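Local coordinates for TetR family Transcriptional regulator (Streptococcus agalactiae 2603V/R, PDB 3KKC), which probably binds DNA through a helix-turn-helix motif as a TetR-family transcriptional regulator, at residues C64-K73 against Y108-L117. Residues are numbered along the deposited sequence; the frame is centred on the assembly and turned at random.
With NI (nickel (II) ion), chain E.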
ATOM      1  N   CYS A  64       2.419 -18.838   7.395  1.00 70.41           N
ATOM      2  CA  CYS A  64       3.434 -17.784   7.566  1.00 66.81           C
ATOM      3  C   CYS A  64       4.660 -18.226   8.351  1.00 65.21           C
ATOM      4  O   CYS A  64       5.803 -18.039   7.912  1.00 67.68           O
ATOM      5  CB  CYS A  64       2.831 -16.567   8.290  1.00 66.33           C
ATOM      6  SG  CYS A  64       1.597 -15.709   7.329  1.00 81.36           S
ATOM      7  N   GLU A  65       4.429 -18.788   9.529  1.00 64.58           N
ATOM      8  CA  GLU A  65       5.535 -19.243  10.349  1.00 72.67           C
ATOM      9  C   GLU A  65       6.490 -20.097   9.496  1.00 74.43           C
ATOM     10  O   GLU A  65       7.681 -19.794   9.415  1.00 68.98           O
ATOM     11  CB  GLU A  65       5.010 -20.003  11.567  1.00 80.08           C
ATOM     12  CG  GLU A  65       6.085 -20.663  12.382  1.00 87.33           C
ATOM     13  CD  GLU A  65       5.711 -20.806  13.835  1.00 98.79           C
ATOM     14  OE1 GLU A  65       4.495 -20.809  14.169  1.00 99.10           O
ATOM     15  OE2 GLU A  65       6.653 -20.914  14.647  1.00105.24           O
ATOM     16  N   ASP A  66       5.926 -21.132   8.856  1.00 78.17           N
ATOM     17  CA  ASP A  66       6.599 -22.015   7.885  1.00 80.16           C
ATOM     18  C   ASP A  66       7.191 -21.275   6.690  1.00 76.68           C
ATOM     19  O   ASP A  66       8.353 -21.447   6.374  1.00 76.29           O
ATOM     20  CB  ASP A  66       5.618 -23.050   7.308  1.00 82.75           C
ATOM     21  CG  ASP A  66       5.286 -24.164   8.276  1.00 88.58           C
ATOM     22  OD1 ASP A  66       6.033 -24.368   9.255  1.00 93.99           O
ATOM     23  OD2 ASP A  66       4.271 -24.847   8.044  1.00 88.74           O
ATOM     24  N   LEU A  67       6.367 -20.492   6.002  1.00 72.13           N
ATOM     25  CA  LEU A  67       6.804 -19.765   4.821  1.00 75.51           C
ATOM     26  C   LEU A  67       8.022 -18.866   5.106  1.00 81.51           C
ATOM     27  O   LEU A  67       8.968 -18.804   4.310  1.00 79.10           O
ATOM     28  CB  LEU A  67       5.646 -18.940   4.266  1.00 74.07           C
ATOM     29  CG  LEU A  67       5.000 -19.512   3.013  1.00 75.02           C
ATOM     30  CD1 LEU A  67       5.402 -20.971   2.808  1.00 74.77           C
ATOM     31  CD2 LEU A  67       3.501 -19.361   3.074  1.00 74.12           C
ATOM     32  N   PHE A  68       8.001 -18.189   6.253  1.00 82.73           N
ATOM     33  CA  PHE A  68       9.088 -17.293   6.624  1.00 76.14           C
ATOM     34  C   PHE A  68      10.309 -18.034   7.190  1.00 80.25           C
ATOM     35  O   PHE A  68      11.445 -17.554   7.091  1.00 80.71           O
ATOM     36  CB  PHE A  68       8.576 -16.189   7.546  1.00 64.65           C
ATOM     37  CG  PHE A  68       7.559 -15.297   6.876  1.00 62.68           C
ATOM     38  CD1 PHE A  68       7.626 -15.078   5.498  1.00 55.68           C
ATOM     39  CD2 PHE A  68       6.537 -14.680   7.611  1.00 58.17           C
ATOM     40  CE1 PHE A  68       6.696 -14.264   4.859  1.00 58.89           C
ATOM     41  CE2 PHE A  68       5.593 -13.875   6.984  1.00 51.70           C
ATOM     42  CZ  PHE A  68       5.657 -13.654   5.615  1.00 56.05           C
ATOM     43  N   HIS A  69      10.095 -19.206   7.772  1.00 72.51           N
ATOM     44  CA  HIS A  69      11.240 -19.965   8.206  1.00 72.10           C
ATOM     45  C   HIS A  69      11.993 -20.405   6.964  1.00 77.92           C
ATOM     46  O   HIS A  69      13.211 -20.303   6.927  1.00 86.53           O
ATOM     47  CB  HIS A  69      10.842 -21.158   9.054  1.00 70.82           C
ATOM     48  CG  HIS A  69      12.000 -21.914   9.619  1.00 71.87           C
ATOM     49  ND1 HIS A  69      12.388 -21.801  10.938  1.00 78.53           N
ATOM     50  CD2 HIS A  69      12.834 -22.823   9.056  1.00 70.24           C
ATOM     51  CE1 HIS A  69      13.418 -22.601  11.160  1.00 80.99           C
ATOM     52  NE2 HIS A  69      13.709 -23.232  10.035  1.00 73.15           N
ATOM     53  N   HIS A  70      11.287 -20.859   5.931  1.00 74.00           N
ATOM     54  CA  HIS A  70      11.994 -21.280   4.724  1.00 71.61           C
ATOM     55  C   HIS A  70      12.654 -20.151   3.920  1.00 71.35           C
ATOM     56  O   HIS A  70      13.667 -20.377   3.259  1.00 70.80           O
ATOM     57  CB  HIS A  70      11.136 -22.112   3.772  1.00 67.81           C
ATOM     58  CG  HIS A  70      11.914 -22.626   2.594  1.00 70.61           C
ATOM     59  ND1 HIS A  70      12.897 -23.591   2.720  1.00 69.56           N
ATOM     60  CD2 HIS A  70      11.896 -22.278   1.282  1.00 70.19           C
ATOM     61  CE1 HIS A  70      13.434 -23.825   1.534  1.00 71.38           C
ATOM     62  NE2 HIS A  70      12.843 -23.050   0.643  1.00 65.64           N
ATOM     63  N   LEU A  71      12.072 -18.958   3.942  1.00 70.04           N
ATOM     64  CA  LEU A  71      12.634 -17.850   3.176  1.00 67.46           C
ATOM     65  C   LEU A  71      13.881 -17.264   3.832  1.00 73.14           C
ATOM     66  O   LEU A  71      14.898 -17.092   3.181  1.00 85.42           O
ATOM     67  CB  LEU A  71      11.594 -16.754   2.968  1.00 69.02           C
ATOM     68  CG  LEU A  71      10.545 -17.053   1.906  1.00 66.64           C
ATOM     69  CD1 LEU A  71       9.803 -15.800   1.518  1.00 62.57           C
ATOM     70  CD2 LEU A  71      11.242 -17.627   0.714  1.00 64.10           C
ATOM     71  N   PHE A  72      13.816 -16.988   5.128  1.00 74.66           N
ATOM     72  CA  PHE A  72      14.828 -16.162   5.783  1.00 80.18           C
ATOM     73  C   PHE A  72      15.624 -16.939   6.802  1.00 92.66           C
ATOM     74  O   PHE A  72      16.845 -16.963   6.745  1.00 98.59           O
ATOM     75  CB  PHE A  72      14.195 -14.973   6.526  1.00 78.93           C
ATOM     76  CG  PHE A  72      13.165 -14.208   5.733  1.00 79.26           C
ATOM     77  CD1 PHE A  72      13.546 -13.288   4.768  1.00 79.58           C
ATOM     78  CD2 PHE A  72      11.814 -14.374   5.989  1.00 79.43           C
ATOM     79  CE1 PHE A  72      12.592 -12.563   4.058  1.00 77.31           C
ATOM     80  CE2 PHE A  72      10.863 -13.655   5.286  1.00 79.46           C
ATOM     81  CZ  PHE A  72      11.254 -12.749   4.324  1.00 77.65           C
ATOM     82  N   LYS A  73      14.922 -17.537   7.759  1.00102.75           N
ATOM     83  CA  LYS A  73      15.552 -18.152   8.922  1.00111.87           C
ATOM     84  C   LYS A  73      16.445 -19.319   8.508  1.00117.09           C
ATOM     85  O   LYS A  73      16.785 -20.194   9.308  1.00120.11           O
ATOM     86  CB  LYS A  73      14.491 -18.550   9.951  1.00115.28           C
ATOM     87  CG  LYS A  73      13.610 -17.362  10.365  1.00118.08           C
ATOM     88  CD  LYS A  73      12.195 -17.807  10.724  1.00123.04           C
ATOM     89  CE  LYS A  73      11.170 -16.698  10.483  1.00124.58           C
ATOM     90  NZ  LYS A  73       9.756 -17.202  10.542  1.00126.23           N
ATOM     91  N   TYR A 108      -2.366  -8.867   7.994  1.00 78.81           N
ATOM     92  CA  TYR A 108      -1.528  -9.724   8.837  1.00 80.39           C
ATOM     93  C   TYR A 108      -0.315 -10.309   8.094  1.00 86.32           C
ATOM     94  O   TYR A 108       0.794 -10.352   8.637  1.00 89.94           O
ATOM     95  CB  TYR A 108      -2.344 -10.870   9.449  1.00 78.27           C
ATOM     96  CG  TYR A 108      -1.498 -11.884  10.198  1.00 71.69           C
ATOM     97  CD1 TYR A 108      -1.343 -11.796  11.573  1.00 66.77           C
ATOM     98  CD2 TYR A 108      -0.837 -12.916   9.519  1.00 63.68           C
ATOM     99  CE1 TYR A 108      -0.564 -12.691  12.253  1.00 72.94           C
ATOM    100  CE2 TYR A 108      -0.058 -13.832  10.194  1.00 59.57           C
ATOM    101  CZ  TYR A 108       0.086 -13.721  11.563  1.00 71.07           C
ATOM    102  OH  TYR A 108       0.854 -14.642  12.270  1.00 73.57           O
ATOM    103  N   PHE A 109      -0.518 -10.785   6.868  1.00 82.84           N
ATOM    104  CA  PHE A 109       0.612 -11.283   6.114  1.00 79.58           C
ATOM    105  C   PHE A 109       1.575 -10.148   5.775  1.00 83.12           C
ATOM    106  O   PHE A 109       2.789 -10.325   5.850  1.00 83.15           O
ATOM    107  CB  PHE A 109       0.207 -12.010   4.837  1.00 73.31           C
ATOM    108  CG  PHE A 109       1.377 -12.389   4.005  1.00 71.21           C
ATOM    109  CD1 PHE A 109       1.988 -13.631   4.166  1.00 70.87           C
ATOM    110  CD2 PHE A 109       1.930 -11.478   3.115  1.00 70.13           C
ATOM    111  CE1 PHE A 109       3.101 -13.976   3.430  1.00 68.08           C
ATOM    112  CE2 PHE A 109       3.052 -11.820   2.369  1.00 73.32           C
ATOM    113  CZ  PHE A 109       3.635 -13.086   2.527  1.00 70.95           C
ATOM    114  N   LEU A 110       1.041  -8.986   5.410  1.00 85.37           N
ATOM    115  CA  LEU A 110       1.896  -7.856   5.039  1.00 87.61           C
ATOM    116  C   LEU A 110       2.703  -7.353   6.239  1.00 84.75           C
ATOM    117  O   LEU A 110       3.736  -6.705   6.086  1.00 85.73           O
ATOM    118  CB  LEU A 110       1.071  -6.710   4.446  1.00 92.11           C
ATOM    119  CG  LEU A 110       1.788  -5.801   3.445  1.00 97.47           C
ATOM    120  CD1 LEU A 110       1.735  -6.435   2.068  1.00 99.94           C
ATOM    121  CD2 LEU A 110       1.163  -4.418   3.406  1.00 97.47           C
ATOM    122  N   LEU A 111       2.218  -7.655   7.433  1.00 79.99           N
ATOM    123  CA  LEU A 111       2.840  -7.161   8.646  1.00 77.74           C
ATOM    124  C   LEU A 111       4.011  -8.046   9.005  1.00 77.28           C
ATOM    125  O   LEU A 111       5.139  -7.586   9.116  1.00 81.94           O
ATOM    126  CB  LEU A 111       1.823  -7.115   9.797  1.00 84.36           C
ATOM    127  CG  LEU A 111       1.791  -5.809  10.601  1.00 91.24           C
ATOM    128  CD1 LEU A 111       0.718  -5.830  11.708  1.00 93.97           C
ATOM    129  CD2 LEU A 111       3.161  -5.480  11.188  1.00 89.52           C
ATOM    130  N   ARG A 112       3.746  -9.330   9.183  1.00 80.74           N
ATOM    131  CA  ARG A 112       4.794 -10.260   9.568  1.00 79.55           C
ATOM    132  C   ARG A 112       5.896 -10.357   8.500  1.00 77.70           C
ATOM    133  O   ARG A 112       7.069 -10.597   8.820  1.00 75.60           O
ATOM    134  CB  ARG A 112       4.203 -11.622   9.937  1.00 76.79           C
ATOM    135  CG  ARG A 112       3.860 -11.750  11.436  1.00 77.46           C
ATOM    136  CD  ARG A 112       5.113 -11.975  12.309  1.00 85.10           C
ATOM    137  NE  ARG A 112       6.109 -12.858  11.679  1.00100.71           N
ATOM    138  CZ  ARG A 112       5.922 -14.159  11.387  1.00113.94           C
ATOM    139  NH1 ARG A 112       6.901 -14.878  10.824  1.00110.09           N
ATOM    140  NH2 ARG A 112       4.757 -14.760  11.654  1.00120.64           N
ATOM    141  N   PHE A 113       5.520 -10.127   7.244  1.00 74.04           N
ATOM    142  CA  PHE A 113       6.472 -10.177   6.152  1.00 71.72           C
ATOM    143  C   PHE A 113       7.375  -8.951   6.209  1.00 80.26           C
ATOM    144  O   PHE A 113       8.595  -9.065   6.131  1.00 84.54           O
ATOM    145  CB  PHE A 113       5.740 -10.270   4.819  1.00 68.88           C
ATOM    146  CG  PHE A 113       6.635 -10.202   3.615  1.00 69.12           C
ATOM    147  CD1 PHE A 113       7.714 -11.075   3.468  1.00 69.92           C
ATOM    148  CD2 PHE A 113       6.382  -9.287   2.604  1.00 65.83           C
ATOM    149  CE1 PHE A 113       8.543 -11.010   2.333  1.00 62.63           C
ATOM    150  CE2 PHE A 113       7.200  -9.230   1.467  1.00 65.89           C
ATOM    151  CZ  PHE A 113       8.274 -10.092   1.335  1.00 58.21           C
ATOM    152  N   ARG A 114       6.792  -7.770   6.372  1.00 82.29           N
ATOM    153  CA  ARG A 114       7.620  -6.583   6.469  1.00 77.38           C
ATOM    154  C   ARG A 114       8.573  -6.734   7.647  1.00 75.79           C
ATOM    155  O   ARG A 114       9.697  -6.253   7.607  1.00 82.61           O
ATOM    156  CB  ARG A 114       6.781  -5.316   6.596  1.00 78.26           C
ATOM    157  CG  ARG A 114       7.578  -4.035   6.360  1.00 82.29           C
ATOM    158  CD  ARG A 114       6.680  -2.895   5.858  1.00 86.99           C
ATOM    159  NE  ARG A 114       7.433  -1.671   5.568  1.00 91.24           N
ATOM    160  CZ  ARG A 114       8.331  -1.123   6.392  1.00 93.55           C
ATOM    161  NH1 ARG A 114       8.606  -1.692   7.564  1.00100.38           N
ATOM    162  NH2 ARG A 114       8.951   0.003   6.056  1.00 84.92           N
ATOM    163  N   SER A 115       8.140  -7.427   8.688  1.00 69.84           N
ATOM    164  CA  SER A 115       8.973  -7.563   9.872  1.00 72.20           C
ATOM    165  C   SER A 115      10.154  -8.505   9.665  1.00 75.87           C
ATOM    166  O   SER A 115      11.199  -8.343  10.288  1.00 77.94           O
ATOM    167  CB  SER A 115       8.142  -8.005  11.072  1.00 77.13           C
ATOM    168  OG  SER A 115       8.979  -8.429  12.133  1.00 80.82           O
ATOM    169  N   GLU A 116       9.996  -9.494   8.798  1.00 77.96           N
ATOM    170  CA  GLU A 116      11.110 -10.392   8.498  1.00 79.36           C
ATOM    171  C   GLU A 116      12.163  -9.663   7.663  1.00 75.15           C
ATOM    172  O   GLU A 116      13.359  -9.726   7.963  1.00 74.17           O
ATOM    173  CB  GLU A 116      10.624 -11.672   7.809  1.00 82.50           C
ATOM    174  CG  GLU A 116       9.696 -12.516   8.682  1.00 90.08           C
ATOM    175  CD  GLU A 116      10.413 -13.175   9.859  1.00 99.98           C
ATOM    176  OE1 GLU A 116      11.560 -13.660   9.667  1.00105.11           O
ATOM    177  OE2 GLU A 116       9.822 -13.221  10.968  1.00 98.25           O
ATOM    178  N   LEU A 117      11.705  -8.963   6.626  1.00 71.48           N
ATOM    179  CA  LEU A 117      12.540  -8.036   5.871  1.00 65.02           C
ATOM    180  C   LEU A 117      13.356  -7.117   6.776  1.00 59.00           C
ATOM    181  O   LEU A 117      14.531  -6.915   6.542  1.00 66.19           O
ATOM    182  CB  LEU A 117      11.690  -7.216   4.908  1.00 68.77           C
ATOM    183  CG  LEU A 117      11.029  -8.004   3.768  1.00 75.33           C
ATOM    184  CD1 LEU A 117      10.021  -7.133   3.008  1.00 78.45           C
ATOM    185  CD2 LEU A 117      12.088  -8.552   2.822  1.00 72.49           C
TER
HETATM  186 NI    NI E 201      13.240 -22.609  -1.466  0.80 71.45          NI
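Phe-68 meets helix 107-129 as a knob in a hole formed by Phe-109, Arg-112, Phe-113 and Glu-116, a worked example of knobs-into-holes packing inside an all-helical TetR-type regulator. The two helix segments run nearly parallel, crossing at -25° with axes 11.0 Å apart, and bulky side chains bridge the gap. Aromatic contacts form one part of the interface. The Phe-68 tip, CZ, lies 3.4 Å from CE1 of Phe-109, the two rings inclined at 42°, while the Phe-113 ring is near parallel to that of Phe-68 but slid aside, so the two barely overlap. With CG anti to the backbone N, Phe-109 brings its ring edge to Cys-64, whose SG also meets the edge of Tyr-108. Four residues on, just past the helix end, Phe-72 receives CB of Glu-116 over one ring face and CE1 of Phe-113 at its edge.

Charged side chains line the hole too. Arg-112 NH1 reaches the Phe-68 ring edge, 3.2 Å from CD2, guanidinium and ring planes 82° apart; its salt bridge to Glu-116 OE2 carries a weak hydrogen bond of 3.4 Å. At the margin, Lys-73 NZ, also near Arg-112, lies 4.0 Å from Glu-116 OE2, beyond a salt bridge, and probably adds a looser attraction. On helix 57-71, His-70 turns instead to nickel, shared with His-86 and His-90, its NE2 2.2 Å from the metal.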